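Side-chain contact in 3-oxoacyl-(acyl-carrier protein) synthase II (Thermus thermophilus, PDB 1J3N), which catalyses the condensation step of fatty acid elongation, joining an acyl chain to malonyl-(acyl-carrier protein) to form 3-oxoacyl-(acyl-carrier protein), and works as a homodimer: residues A171-Q176 with V256-S261. Numbering follows the deposited sequence.
Sequences ALRMIQ and VGFGRS
Phe258 is where strand 253-262 meets the last turns of helix 163-176: Leu172 packs against its CB and Arg173 crosses its ring at the edge. Leu172 makes the apolar half of the tightly packed part. With its CG anti to the backbone N (chi1 167°), Leu172 CD2 comes to 3.7 Å from Phe258 CB, the two side chains running past each other in opposite directions. The Arg173 chain is bent at chi2 (-52°), and its guanidinium reaches the strand. Arg173 NE comes in at the ring edge, close to the ring plane, 3.8 Å from Phe258 CD2, while Phe258 CB sits over one guanidinium face, towards its rim. With NE near the ring plane and the guanidinium and ring planes 60° apart, the arginine meets the ring at its edge and does not stack on it. Two residues on, the Arg260 guanidinium has Phe258 CZ over one face, offset toward the rim.

The Gln176 side is looser and watery. NH1 of Arg173 gives a hydrogen bond to Gln176 OE1 at 2.8 Å, in the guanidinium plane and on a carbonyl lone pair, which helps fix the rotation of the arginine head. Beyond it one water bridges the segments, donating to Val256 O at 2.8 Å and accepting from Gln176 NE2 at 3.1 Å, with a weak bond from Arg173 NH1. Glu179 of the second subunit forms salt bridges with both arginines, through Arg173 NH2 and Arg260 NH2, which ties the contact to the dimer interface.

Around this corner of the thiolase-type fold, helix 163-176 rests Ala171 and Ile175 on strand 182-189. Strand 253-262 pairs with strand 399-406, where Val256 and Gly257 form a classic beta bulge opposite Ala404, and helix 275-288 packs against Val256 and Ser261.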
ATOM      1  N   ALA A 171       6.733   7.010   6.305  1.00 21.62           N
ATOM      2  CA  ALA A 171       7.742   7.937   5.786  1.00 22.40           C
ATOM      3  C   ALA A 171       8.600   8.322   6.977  1.00 19.47           C
ATOM      4  O   ALA A 171       9.804   8.517   6.852  1.00 20.81           O
ATOM      5  CB  ALA A 171       7.080   9.186   5.186  1.00 22.75           C
ATOM      6  N   LEU A 172       7.960   8.439   8.137  1.00 19.32           N
ATOM      7  CA  LEU A 172       8.676   8.751   9.370  1.00 17.86           C
ATOM      8  C   LEU A 172       9.780   7.717   9.537  1.00 19.19           C
ATOM      9  O   LEU A 172      10.935   8.063   9.782  1.00 21.54           O
ATOM     10  CB  LEU A 172       7.734   8.670  10.577  1.00 18.88           C
ATOM     11  CG  LEU A 172       8.387   8.660  11.968  1.00 17.40           C
ATOM     12  CD1 LEU A 172       9.025  10.017  12.270  1.00 16.45           C
ATOM     13  CD2 LEU A 172       7.333   8.335  13.019  1.00 20.76           C
ATOM     14  N   ARG A 173       9.414   6.447   9.390  1.00 20.34           N
ATOM     15  CA  ARG A 173      10.364   5.341   9.541  1.00 22.17           C
ATOM     16  C   ARG A 173      11.483   5.406   8.519  1.00 21.11           C
ATOM     17  O   ARG A 173      12.641   5.191   8.840  1.00 22.19           O
ATOM     18  CB  ARG A 173       9.642   3.999   9.415  1.00 20.08           C
ATOM     19  CG  ARG A 173       8.621   3.751  10.502  1.00 22.05           C
ATOM     20  CD  ARG A 173       9.205   3.941  11.902  1.00 24.91           C
ATOM     21  NE  ARG A 173       8.258   3.502  12.925  1.00 26.26           N
ATOM     22  CZ  ARG A 173       8.146   4.044  14.134  1.00 29.82           C
ATOM     23  NH1 ARG A 173       8.922   5.062  14.489  1.00 30.33           N
ATOM     24  NH2 ARG A 173       7.252   3.568  14.991  1.00 29.94           N
ATOM     25  N   MET A 174      11.104   5.690   7.279  1.00 22.06           N
ATOM     26  CA  MET A 174      12.022   5.812   6.165  1.00 22.65           C
ATOM     27  C   MET A 174      13.133   6.824   6.477  1.00 23.53           C
ATOM     28  O   MET A 174      14.305   6.594   6.167  1.00 22.64           O
ATOM     29  CB  MET A 174      11.220   6.259   4.945  1.00 27.06           C
ATOM     30  CG  MET A 174      11.818   5.978   3.591  1.00 30.77           C
ATOM     31  SD  MET A 174      10.617   6.554   2.343  1.00 38.03           S
ATOM     32  CE  MET A 174       9.538   5.162   2.226  1.00 31.65           C
ATOM     33  N   ILE A 175      12.771   7.956   7.075  1.00 22.54           N
ATOM     34  CA  ILE A 175      13.781   8.960   7.409  1.00 24.23           C
ATOM     35  C   ILE A 175      14.561   8.545   8.666  1.00 25.23           C
ATOM     36  O   ILE A 175      15.780   8.673   8.709  1.00 25.63           O
ATOM     37  CB  ILE A 175      13.140  10.371   7.617  1.00 20.95           C
ATOM     38  CG1 ILE A 175      12.420  10.813   6.330  1.00 20.74           C
ATOM     39  CG2 ILE A 175      14.222  11.385   7.968  1.00 21.63           C
ATOM     40  CD1 ILE A 175      11.690  12.142   6.442  1.00 18.99           C
ATOM     41  N   GLN A 176      13.865   8.042   9.685  1.00 27.26           N
ATOM     42  CA  GLN A 176      14.537   7.609  10.917  1.00 27.16           C
ATOM     43  C   GLN A 176      15.568   6.516  10.630  1.00 27.98           C
ATOM     44  O   GLN A 176      16.621   6.459  11.264  1.00 27.00           O
ATOM     45  CB  GLN A 176      13.532   7.057  11.930  1.00 26.38           C
ATOM     46  CG  GLN A 176      12.497   8.041  12.444  1.00 22.21           C
ATOM     47  CD  GLN A 176      11.564   7.399  13.458  1.00 21.48           C
ATOM     48  OE1 GLN A 176      11.005   6.331  13.208  1.00 19.29           O
ATOM     49  NE2 GLN A 176      11.390   8.050  14.608  1.00 21.09           N
ATOM     50  N   VAL A 256       6.702  12.879  16.295  1.00 23.48           N
ATOM     51  CA  VAL A 256       7.374  12.072  17.311  1.00 23.98           C
ATOM     52  C   VAL A 256       6.875  10.636  17.518  1.00 24.36           C
ATOM     53  O   VAL A 256       7.623   9.773  17.993  1.00 24.07           O
ATOM     54  CB  VAL A 256       7.312  12.802  18.669  1.00 23.95           C
ATOM     55  CG1 VAL A 256       7.976  14.168  18.553  1.00 26.28           C
ATOM     56  CG2 VAL A 256       5.869  12.976  19.094  1.00 25.62           C
ATOM     57  N   GLY A 257       5.622  10.366  17.181  1.00 22.70           N
ATOM     58  CA  GLY A 257       5.118   9.021  17.395  1.00 22.02           C
ATOM     59  C   GLY A 257       4.266   8.435  16.293  1.00 22.03           C
ATOM     60  O   GLY A 257       3.541   9.150  15.603  1.00 23.06           O
ATOM     61  N   PHE A 258       4.362   7.117  16.140  1.00 22.30           N
ATOM     62  CA  PHE A 258       3.617   6.370  15.136  1.00 24.56           C
ATOM     63  C   PHE A 258       3.147   5.065  15.787  1.00 23.06           C
ATOM     64  O   PHE A 258       3.954   4.273  16.271  1.00 21.36           O
ATOM     65  CB  PHE A 258       4.526   6.096  13.928  1.00 24.70           C
ATOM     66  CG  PHE A 258       3.884   5.278  12.837  1.00 25.75           C
ATOM     67  CD1 PHE A 258       2.551   5.472  12.484  1.00 27.62           C
ATOM     68  CD2 PHE A 258       4.636   4.344  12.124  1.00 25.46           C
ATOM     69  CE1 PHE A 258       1.976   4.746  11.425  1.00 24.85           C
ATOM     70  CE2 PHE A 258       4.077   3.621  11.073  1.00 24.09           C
ATOM     71  CZ  PHE A 258       2.747   3.823  10.721  1.00 24.54           C
ATOM     72  N   GLY A 259       1.836   4.859  15.833  1.00 22.44           N
ATOM     73  CA  GLY A 259       1.325   3.647  16.448  1.00 21.49           C
ATOM     74  C   GLY A 259       0.269   2.969  15.608  1.00 20.99           C
ATOM     75  O   GLY A 259      -0.637   3.616  15.086  1.00 21.50           O
ATOM     76  N   ARG A 260       0.383   1.655  15.483  1.00 21.52           N
ATOM     77  CA  ARG A 260      -0.561   0.890  14.690  1.00 21.12           C
ATOM     78  C   ARG A 260      -1.028  -0.382  15.374  1.00 21.64           C
ATOM     79  O   ARG A 260      -0.321  -0.955  16.200  1.00 24.00           O
ATOM     80  CB  ARG A 260       0.065   0.544  13.345  1.00 19.57           C
ATOM     81  CG  ARG A 260       0.171   1.728  12.402  1.00 20.38           C
ATOM     82  CD  ARG A 260       0.768   1.289  11.088  1.00 19.09           C
ATOM     83  NE  ARG A 260       2.074   0.674  11.283  1.00 17.38           N
ATOM     84  CZ  ARG A 260       2.852   0.233  10.297  1.00 19.61           C
ATOM     85  NH1 ARG A 260       2.446   0.342   9.039  1.00 16.37           N
ATOM     86  NH2 ARG A 260       4.038  -0.306  10.570  1.00 12.97           N
ATOM     87  N   SER A 261      -2.226  -0.822  15.010  1.00 20.04           N
ATOM     88  CA  SER A 261      -2.800  -2.031  15.558  1.00 19.89           C
ATOM     89  C   SER A 261      -3.905  -2.509  14.614  1.00 20.46           C
ATOM     90  O   SER A 261      -4.228  -1.831  13.632  1.00 20.28           O
ATOM     91  CB  SER A 261      -3.383  -1.758  16.945  1.00 20.43           C
ATOM     92  OG  SER A 261      -4.702  -1.254  16.851  1.00 22.22           O
TER
HETATM   93  O   HOH W   1       9.128   7.717  16.754  1.00 36.11           O